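Local coordinates for protein quinone oxidoreductase (Coxiella burnetii, PDB 3TQH) that binds NADPH in a Rossmann-type domain of the medium-chain dehydrogenase/reductase family and probably uses it to reduce quinones, at residues Ala148-Gly153 against Lys176-Ile181; Asp217-Leu222 against Asp233-Thr238; Gly239-Val244 against Arg261-Leu266. All coordinates share one frame; numbering follows the deposited sequence.

Contact 1: residues Ala148-Gly153 against Lys176-Ile181; sequences AEVKQG and KGTTVI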
# COMPACT_ATOMS: atom_id res chain seq x y z
N ALA A 148 6.56 12.12 9.64
CA ALA A 148 7.78 12.92 9.44
C ALA A 148 7.58 14.43 9.59
O ALA A 148 8.55 15.19 9.54
CB ALA A 148 8.39 12.62 8.07
N GLU A 149 6.33 14.87 9.77
CA GLU A 149 6.01 16.29 9.92
C GLU A 149 6.68 17.15 8.84
O GLU A 149 7.30 18.18 9.11
CB GLU A 149 6.41 16.79 11.32
CG GLU A 149 5.68 16.08 12.45
CD GLU A 149 5.86 16.78 13.79
OE1 GLU A 149 6.77 17.64 13.90
OE2 GLU A 149 5.08 16.50 14.73
N VAL A 150 6.52 16.71 7.60
CA VAL A 150 7.05 17.42 6.44
C VAL A 150 6.36 18.79 6.24
O VAL A 150 5.14 18.87 6.20
CB VAL A 150 6.89 16.54 5.19
CG1 VAL A 150 6.87 17.37 3.93
CG2 VAL A 150 7.99 15.49 5.15
N LYS A 151 7.17 19.84 6.13
CA LYS A 151 6.69 21.21 5.85
C LYS A 151 7.35 21.73 4.58
O LYS A 151 8.31 21.14 4.10
CB LYS A 151 7.05 22.16 7.00
CG LYS A 151 6.33 21.91 8.32
CD LYS A 151 6.87 22.85 9.40
CE LYS A 151 6.00 22.88 10.66
NZ LYS A 151 6.26 24.10 11.52
N GLN A 152 6.85 22.84 4.04
CA GLN A 152 7.49 23.49 2.90
C GLN A 152 8.92 23.91 3.25
O GLN A 152 9.17 24.44 4.33
CB GLN A 152 6.69 24.72 2.42
CG GLN A 152 7.43 25.55 1.35
CD GLN A 152 6.54 26.54 0.62
OE1 GLN A 152 5.35 26.31 0.42
NE2 GLN A 152 7.14 27.65 0.18
N GLY A 153 9.84 23.67 2.32
CA GLY A 153 11.27 23.96 2.53
C GLY A 153 12.09 22.72 2.87
O GLY A 153 13.28 22.68 2.59
N LYS A 176 3.21 19.28 -0.79
CA LYS A 176 3.50 19.91 0.51
C LYS A 176 4.55 21.02 0.38
O LYS A 176 4.75 21.79 1.32
CB LYS A 176 3.98 18.88 1.53
CG LYS A 176 2.94 17.85 1.94
CD LYS A 176 2.05 18.35 3.08
CE LYS A 176 1.18 17.20 3.65
NZ LYS A 176 2.00 16.12 4.31
N GLY A 177 5.23 21.09 -0.76
CA GLY A 177 6.24 22.12 -1.01
C GLY A 177 7.64 21.70 -0.61
O GLY A 177 8.48 22.55 -0.35
N THR A 178 7.90 20.40 -0.59
CA THR A 178 9.21 19.89 -0.17
C THR A 178 10.10 19.57 -1.36
O THR A 178 9.62 19.31 -2.46
CB THR A 178 9.06 18.64 0.71
OG1 THR A 178 8.58 17.55 -0.08
CG2 THR A 178 8.09 18.91 1.84
N THR A 179 11.41 19.63 -1.13
CA THR A 179 12.40 19.15 -2.09
C THR A 179 12.45 17.63 -1.97
O THR A 179 12.74 17.12 -0.89
CB THR A 179 13.79 19.73 -1.80
OG1 THR A 179 13.71 21.16 -1.79
CG2 THR A 179 14.79 19.28 -2.85
N VAL A 180 12.15 16.92 -3.06
CA VAL A 180 12.04 15.47 -3.04
C VAL A 180 13.22 14.82 -3.74
O VAL A 180 13.46 15.05 -4.93
CB VAL A 180 10.72 14.99 -3.69
CG1 VAL A 180 10.73 13.47 -3.90
CG2 VAL A 180 9.54 15.38 -2.81
N ILE A 181 13.96 14.02 -2.97
CA ILE A 181 15.02 13.16 -3.48
C ILE A 181 14.48 11.74 -3.43
O ILE A 181 13.75 11.39 -2.50
CB ILE A 181 16.30 13.23 -2.60
CG1 ILE A 181 16.72 14.68 -2.34
CG2 ILE A 181 17.44 12.46 -3.25
CD1 ILE A 181 17.92 14.83 -1.39

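Contact 2: residues Asp217-Leu222 against Asp233-Thr238; sequences DAVIDL and DCLKET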
# COMPACT_ATOMS: atom_id res chain seq x y z
N ASP A 217 15.92 16.34 5.90
CA ASP A 217 14.99 16.52 7.03
C ASP A 217 14.18 15.26 7.35
O ASP A 217 13.84 15.01 8.50
CB ASP A 217 14.03 17.68 6.77
CG ASP A 217 14.75 19.01 6.63
OD1 ASP A 217 15.08 19.63 7.67
OD2 ASP A 217 14.97 19.45 5.48
N ALA A 218 13.85 14.47 6.33
CA ALA A 218 13.12 13.23 6.55
C ALA A 218 13.48 12.19 5.51
O ALA A 218 13.72 12.52 4.35
CB ALA A 218 11.62 13.49 6.52
N VAL A 219 13.55 10.94 5.94
CA VAL A 219 13.70 9.81 5.05
C VAL A 219 12.43 8.98 5.17
O VAL A 219 12.12 8.50 6.25
CB VAL A 219 14.90 8.94 5.45
CG1 VAL A 219 14.92 7.64 4.63
CG2 VAL A 219 16.23 9.72 5.32
N ILE A 220 11.69 8.85 4.07
CA ILE A 220 10.59 7.89 4.00
C ILE A 220 11.18 6.60 3.45
O ILE A 220 11.33 6.44 2.23
CB ILE A 220 9.43 8.37 3.11
CG1 ILE A 220 8.99 9.80 3.49
CG2 ILE A 220 8.25 7.41 3.25
CD1 ILE A 220 8.68 10.00 4.97
N ASP A 221 11.55 5.71 4.35
CA ASP A 221 12.25 4.48 3.99
C ASP A 221 11.23 3.39 3.67
O ASP A 221 10.60 2.82 4.57
CB ASP A 221 13.18 4.03 5.12
CG ASP A 221 13.69 2.62 4.93
OD1 ASP A 221 13.94 2.24 3.77
OD2 ASP A 221 13.83 1.89 5.93
N LEU A 222 11.08 3.09 2.38
CA LEU A 222 10.14 2.08 1.93
C LEU A 222 10.83 0.77 1.54
O LEU A 222 10.19 -0.11 0.98
CB LEU A 222 9.31 2.63 0.76
CG LEU A 222 8.45 3.84 1.12
CD1 LEU A 222 7.99 4.56 -0.14
CD2 LEU A 222 7.26 3.42 1.98
N ASP A 233 22.51 8.01 8.17
CA ASP A 233 23.71 8.86 7.99
C ASP A 233 23.46 10.18 7.25
O ASP A 233 24.29 11.09 7.33
CB ASP A 233 24.80 8.09 7.25
CG ASP A 233 25.39 6.94 8.08
OD1 ASP A 233 25.45 7.05 9.32
OD2 ASP A 233 25.82 5.93 7.46
N CYS A 234 22.36 10.30 6.51
CA CYS A 234 22.08 11.52 5.74
C CYS A 234 21.12 12.48 6.45
O CYS A 234 20.88 13.58 5.97
CB CYS A 234 21.59 11.17 4.33
SG CYS A 234 19.87 10.60 4.19
N LEU A 235 20.59 12.07 7.61
CA LEU A 235 19.69 12.92 8.38
C LEU A 235 20.39 14.10 9.03
O LEU A 235 21.51 13.96 9.52
CB LEU A 235 19.02 12.12 9.50
CG LEU A 235 18.03 11.03 9.14
CD1 LEU A 235 17.57 10.35 10.41
CD2 LEU A 235 16.84 11.60 8.37
N LYS A 236 19.72 15.25 9.04
CA LYS A 236 20.09 16.38 9.90
C LYS A 236 19.96 15.99 11.37
O LYS A 236 19.26 15.03 11.70
CB LYS A 236 19.17 17.58 9.64
CG LYS A 236 19.33 18.23 8.28
CD LYS A 236 18.39 19.42 8.11
CE LYS A 236 18.86 20.62 8.94
NZ LYS A 236 18.23 21.90 8.50
N GLU A 237 20.60 16.77 12.24
CA GLU A 237 20.43 16.61 13.68
C GLU A 237 18.94 16.48 14.04
O GLU A 237 18.57 15.59 14.79
CB GLU A 237 21.04 17.81 14.42
CG GLU A 237 20.84 17.80 15.94
CD GLU A 237 21.28 19.10 16.60
OE1 GLU A 237 21.06 20.18 16.01
OE2 GLU A 237 21.85 19.04 17.71
N THR A 238 18.11 17.36 13.49
CA THR A 238 16.68 17.39 13.78
C THR A 238 15.83 16.48 12.88
O THR A 238 14.62 16.43 13.03
CB THR A 238 16.11 18.81 13.63
OG1 THR A 238 16.47 19.34 12.34
CG2 THR A 238 16.65 19.71 14.71
O HOH W 1 15.04 18.55 10.34

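Contact 3: residues Gly239-Val244 against Arg261-Leu266; sequences GCIVSV and RRAFGL. With NDP (NADPH dihydro-nicotinamide-adenine-dinucleotide phosphate), chain B.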
# COMPACT_ATOMS: atom_id res chain seq x y z
N GLY A 239 16.46 15.77 11.96
CA GLY A 239 15.73 14.95 11.01
C GLY A 239 15.24 13.65 11.61
O GLY A 239 15.71 13.22 12.66
N CYS A 240 14.29 13.02 10.93
CA CYS A 240 13.75 11.73 11.36
C CYS A 240 13.60 10.78 10.18
O CYS A 240 13.40 11.20 9.04
CB CYS A 240 12.40 11.92 12.05
SG CYS A 240 11.12 12.50 10.94
N ILE A 241 13.70 9.49 10.48
CA ILE A 241 13.45 8.44 9.50
C ILE A 241 12.16 7.70 9.87
O ILE A 241 11.95 7.33 11.02
CB ILE A 241 14.66 7.47 9.37
CG1 ILE A 241 14.39 6.38 8.33
CG2 ILE A 241 15.03 6.85 10.73
CD1 ILE A 241 15.57 5.45 8.12
N VAL A 242 11.30 7.53 8.87
CA VAL A 242 10.10 6.71 8.98
C VAL A 242 10.34 5.45 8.16
O VAL A 242 10.27 5.48 6.93
CB VAL A 242 8.86 7.44 8.46
CG1 VAL A 242 7.63 6.56 8.61
CG2 VAL A 242 8.67 8.76 9.21
N SER A 243 10.65 4.36 8.86
CA SER A 243 10.93 3.09 8.20
C SER A 243 9.65 2.27 8.15
O SER A 243 9.16 1.81 9.18
CB SER A 243 12.04 2.34 8.92
OG SER A 243 12.63 1.37 8.06
N VAL A 244 9.12 2.09 6.93
CA VAL A 244 7.75 1.61 6.71
C VAL A 244 7.59 0.07 6.74
O VAL A 244 6.58 -0.41 7.26
CB VAL A 244 7.18 2.21 5.39
CG1 VAL A 244 5.81 1.61 5.04
CG2 VAL A 244 7.08 3.72 5.50
N ARG A 261 19.45 9.95 16.53
CA ARG A 261 18.53 10.47 15.53
C ARG A 261 17.11 9.95 15.77
O ARG A 261 16.92 8.82 16.24
CB ARG A 261 19.00 10.08 14.13
CG ARG A 261 20.31 10.71 13.71
CD ARG A 261 20.15 12.21 13.52
NE ARG A 261 21.39 12.84 13.07
CZ ARG A 261 22.37 13.27 13.86
NH1 ARG A 261 22.30 13.15 15.18
NH2 ARG A 261 23.44 13.84 13.31
N ARG A 262 16.11 10.77 15.43
CA ARG A 262 14.71 10.38 15.58
C ARG A 262 14.31 9.34 14.53
O ARG A 262 14.65 9.46 13.36
CB ARG A 262 13.80 11.60 15.50
CG ARG A 262 14.00 12.57 16.64
CD ARG A 262 12.84 13.55 16.78
NE ARG A 262 12.91 14.65 15.82
CZ ARG A 262 12.09 14.83 14.77
NH1 ARG A 262 11.08 14.01 14.52
NH2 ARG A 262 12.27 15.88 13.97
N ALA A 263 13.60 8.31 14.97
CA ALA A 263 13.14 7.26 14.07
C ALA A 263 11.72 6.81 14.44
O ALA A 263 11.35 6.81 15.61
CB ALA A 263 14.09 6.07 14.09
N PHE A 264 10.95 6.45 13.42
CA PHE A 264 9.59 5.97 13.60
C PHE A 264 9.37 4.74 12.71
O PHE A 264 9.95 4.63 11.63
CB PHE A 264 8.58 7.04 13.18
CG PHE A 264 8.57 8.25 14.06
CD1 PHE A 264 7.96 8.20 15.31
CD2 PHE A 264 9.14 9.44 13.64
CE1 PHE A 264 7.94 9.32 16.14
CE2 PHE A 264 9.13 10.57 14.46
CZ PHE A 264 8.52 10.52 15.71
N GLY A 265 8.53 3.83 13.19
CA GLY A 265 7.92 2.83 12.34
C GLY A 265 6.63 3.41 11.78
O GLY A 265 6.32 4.59 12.00
N LEU A 266 5.88 2.59 11.07
CA LEU A 266 4.56 2.98 10.59
C LEU A 266 3.68 1.75 10.46
O LEU A 266 4.08 0.76 9.84
CB LEU A 266 4.65 3.68 9.23
CG LEU A 266 3.39 4.46 8.84
CD1 LEU A 266 3.44 5.85 9.45
CD2 LEU A 266 3.22 4.55 7.33
PA NDP B . 6.43 -2.00 -4.18
O1A NDP B . 6.59 -3.43 -4.50
O2A NDP B . 5.31 -1.40 -4.93
O5B NDP B . 7.78 -1.19 -4.51
C5B NDP B . 8.49 -1.51 -5.69
C4B NDP B . 9.55 -0.45 -5.95
O4B NDP B . 10.65 -0.66 -5.10
C3B NDP B . 10.10 -0.46 -7.37
O3B NDP B . 9.62 0.66 -8.08
C2B NDP B . 11.62 -0.42 -7.21
O2B NDP B . 12.23 0.60 -7.98
C1B NDP B . 11.80 -0.14 -5.73
N9A NDP B . 12.99 -0.76 -5.13
C8A NDP B . 13.26 -2.10 -5.00
N7A NDP B . 14.44 -2.25 -4.37
C5A NDP B . 14.93 -1.03 -4.09
C6A NDP B . 16.10 -0.62 -3.46
N6A NDP B . 16.96 -1.53 -3.02
N1A NDP B . 16.36 0.72 -3.31
C2A NDP B . 15.45 1.65 -3.77
N3A NDP B . 14.28 1.25 -4.39
C4A NDP B . 14.03 -0.07 -4.55
O3 NDP B . 6.24 -1.80 -2.59
PN NDP B . 5.24 -0.76 -1.85
O1N NDP B . 3.85 -1.25 -1.99
O2N NDP B . 5.55 0.63 -2.20
O5D NDP B . 5.70 -1.01 -0.33
C5D NDP B . 7.04 -0.87 0.08
C4D NDP B . 7.25 -1.55 1.43
O4D NDP B . 6.43 -0.94 2.41
C3D NDP B . 6.87 -3.02 1.37
O3D NDP B . 7.86 -3.78 2.03
C2D NDP B . 5.54 -3.09 2.09
O2D NDP B . 5.32 -4.35 2.71
C1D NDP B . 5.64 -1.92 3.07
N1N NDP B . 4.35 -1.34 3.50
C2N NDP B . 4.14 -1.17 4.85
C3N NDP B . 2.94 -0.69 5.36
C7N NDP B . 2.73 -0.51 6.83
O7N NDP B . 1.49 -0.03 7.29
N7N NDP B . 3.71 -0.82 7.68
C4N NDP B . 1.85 -0.34 4.39
C5N NDP B . 2.14 -0.53 2.93
C6N NDP B . 3.39 -1.02 2.56
P2B NDP B . 13.13 0.25 -9.27
O1X NDP B . 13.38 1.53 -10.03
O2X NDP B . 12.39 -0.72 -10.16
O3X NDP B . 14.45 -0.35 -8.87
O HOH W 2 17.03 13.49 14.74
O HOH W 3 7.17 0.23 10.01

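Contact 1: residues Ala148-Gly153 against Lys176-Ile181
The flat group at the centre of this contact is the peptide carbonyl of Gly177, and Gly153 reaches it from above its plane. Gly153 N donates to Gly177 O at 3.2 Å; the bond is nearly straight at the hydrogen (168°), although the donor stands 43° out of the carbonyl plane and so misses the lone pairs. The same oxygen also receives a weaker CA-H...O contact from Gln152 CA at 3.5 Å. With CG of Gln152 turned anti to its own nitrogen (chi1 171°), the aliphatic stem of this side chain passes the carbonyl, CG lying 3.6 Å from Gly177 O. Farther along, Val150 CG1 rests on Lys176 CB at 4.0 Å; its approach to Thr178 is modelled too closely to be trusted. Each segment leaves a helix through a Schellman motif, at Glu149 after helix 135-147 and at Gly177 after helix 164-175, and Thr178 OG1 bonds back to Ala173 O of the latter. Val150 also packs on Leu145 and Val156, placing the contact where both helices hand over to the neighbouring parallel strands 155-158 and 179-184.

Contact 2: residues Asp217-Leu222 against Asp233-Thr238
Lys236 meets Asp217 mainly through its aliphatic stem, a worked example of a lysine whose methylenes lie nearer a carboxylate than its charged end does. CB points toward segment 217-222 and CG stays anti to the carbonyl carbon of its own residue (chi1 -68°), directing the chain to the carboxylate. CD then makes the nearest approach, 3.3 Å from Asp217 OD1. The chain bends about CG-CD (chi3 73°), setting CE 4.1 Å from the same oxygen. NZ finishes 4.0 Å from Asp217 OD1, a long salt bridge in which the two side chains run side by side in the same direction. A water donates to Asp217 OD1 at 2.9 Å and is also hydrogen-bonded to Thr238 OG1. Deeper in, the contact turns apolar. Val219 CG2 touches Leu235 CD2 at 3.6 Å, the two side chains crossing at about a right angle, and also reaches Cys234 SG at 3.9 Å. Strand 216-221 of the parallel sheet thus packs against the chain leading from helix 225-231 into strand 239-243. The stronger polar tie of Asp217 is elsewhere, between OD2 and Val155 N on the adjoining strand. The carboxylate is therefore shared between a backbone amide, a water and a distant ammonium; the lysine probably adds only modest electrostatic stabilisation at the exposed end, while the buried end is held by contact between hydrophobic side chains.

Contact 3: residues Gly239-Val244 against Arg261-Leu266
Strands 239-243 and 262-264 are the two strands of a beta-alpha-beta unit, joined through helix 249-258 and paired in parallel at a 20° angle. Ile241 lies at the middle of the pairing: its N donates to Arg262 O at 3.0 Å, and its O accepts from Phe264 N at 2.7 Å. Ser243 N continues the pattern onto Phe264 O at 2.9 Å. On the face that carries Ile241 and Ala263, toward helix 249-258, Ile241 CG2 meets Ala263 CB at 3.6 Å, near Val252 and Ile253. The other side carries Cys240, Val242, Arg262 and Phe264. There the bend in Arg262 at chi3 (-80°) brings its guanidinium over Cys240, with NH1 3.5 Å from Cys240 CB. A water bridges Gly239 O and Arg262 N at one end of the pair. Past the other end, the carboxamide N7N of NADPH donates to Val244 O at 2.9 Å and to Leu266 O at 2.7 Å, while Val244 CG1 also approaches the nicotinamide ring. Two backbone carbonyls thus hold the carboxamide nitrogen, which would restrict how the nicotinamide turns. Cofactor binding at the C-terminal ends of parallel strands is typical of Rossmann-fold dinucleotide-binding domains.

How the contacts relate
Read from the N terminus, the three contacts follow one another in series; none nests within or crosses another. Contact 1 closes the excursion through strand 155-158 and helix 164-175. Contact 2 closes the shorter loop through helix 225-231, and contact 3 the crossover through helix 249-258. All reach one parallel sheet, in which strands 179-184, 155-158, 216-221, 239-243 and 262-264 lie in that order. Ala148 of contact 1 packs on Ala218 and Ile220 of contact 2 and on Cys240 and Val242 of contact 3. Between contacts 2 and 3, Asp221 probably hydrogen-bonds to Ser243, tying together the neighbouring strands 216-221 and 239-243.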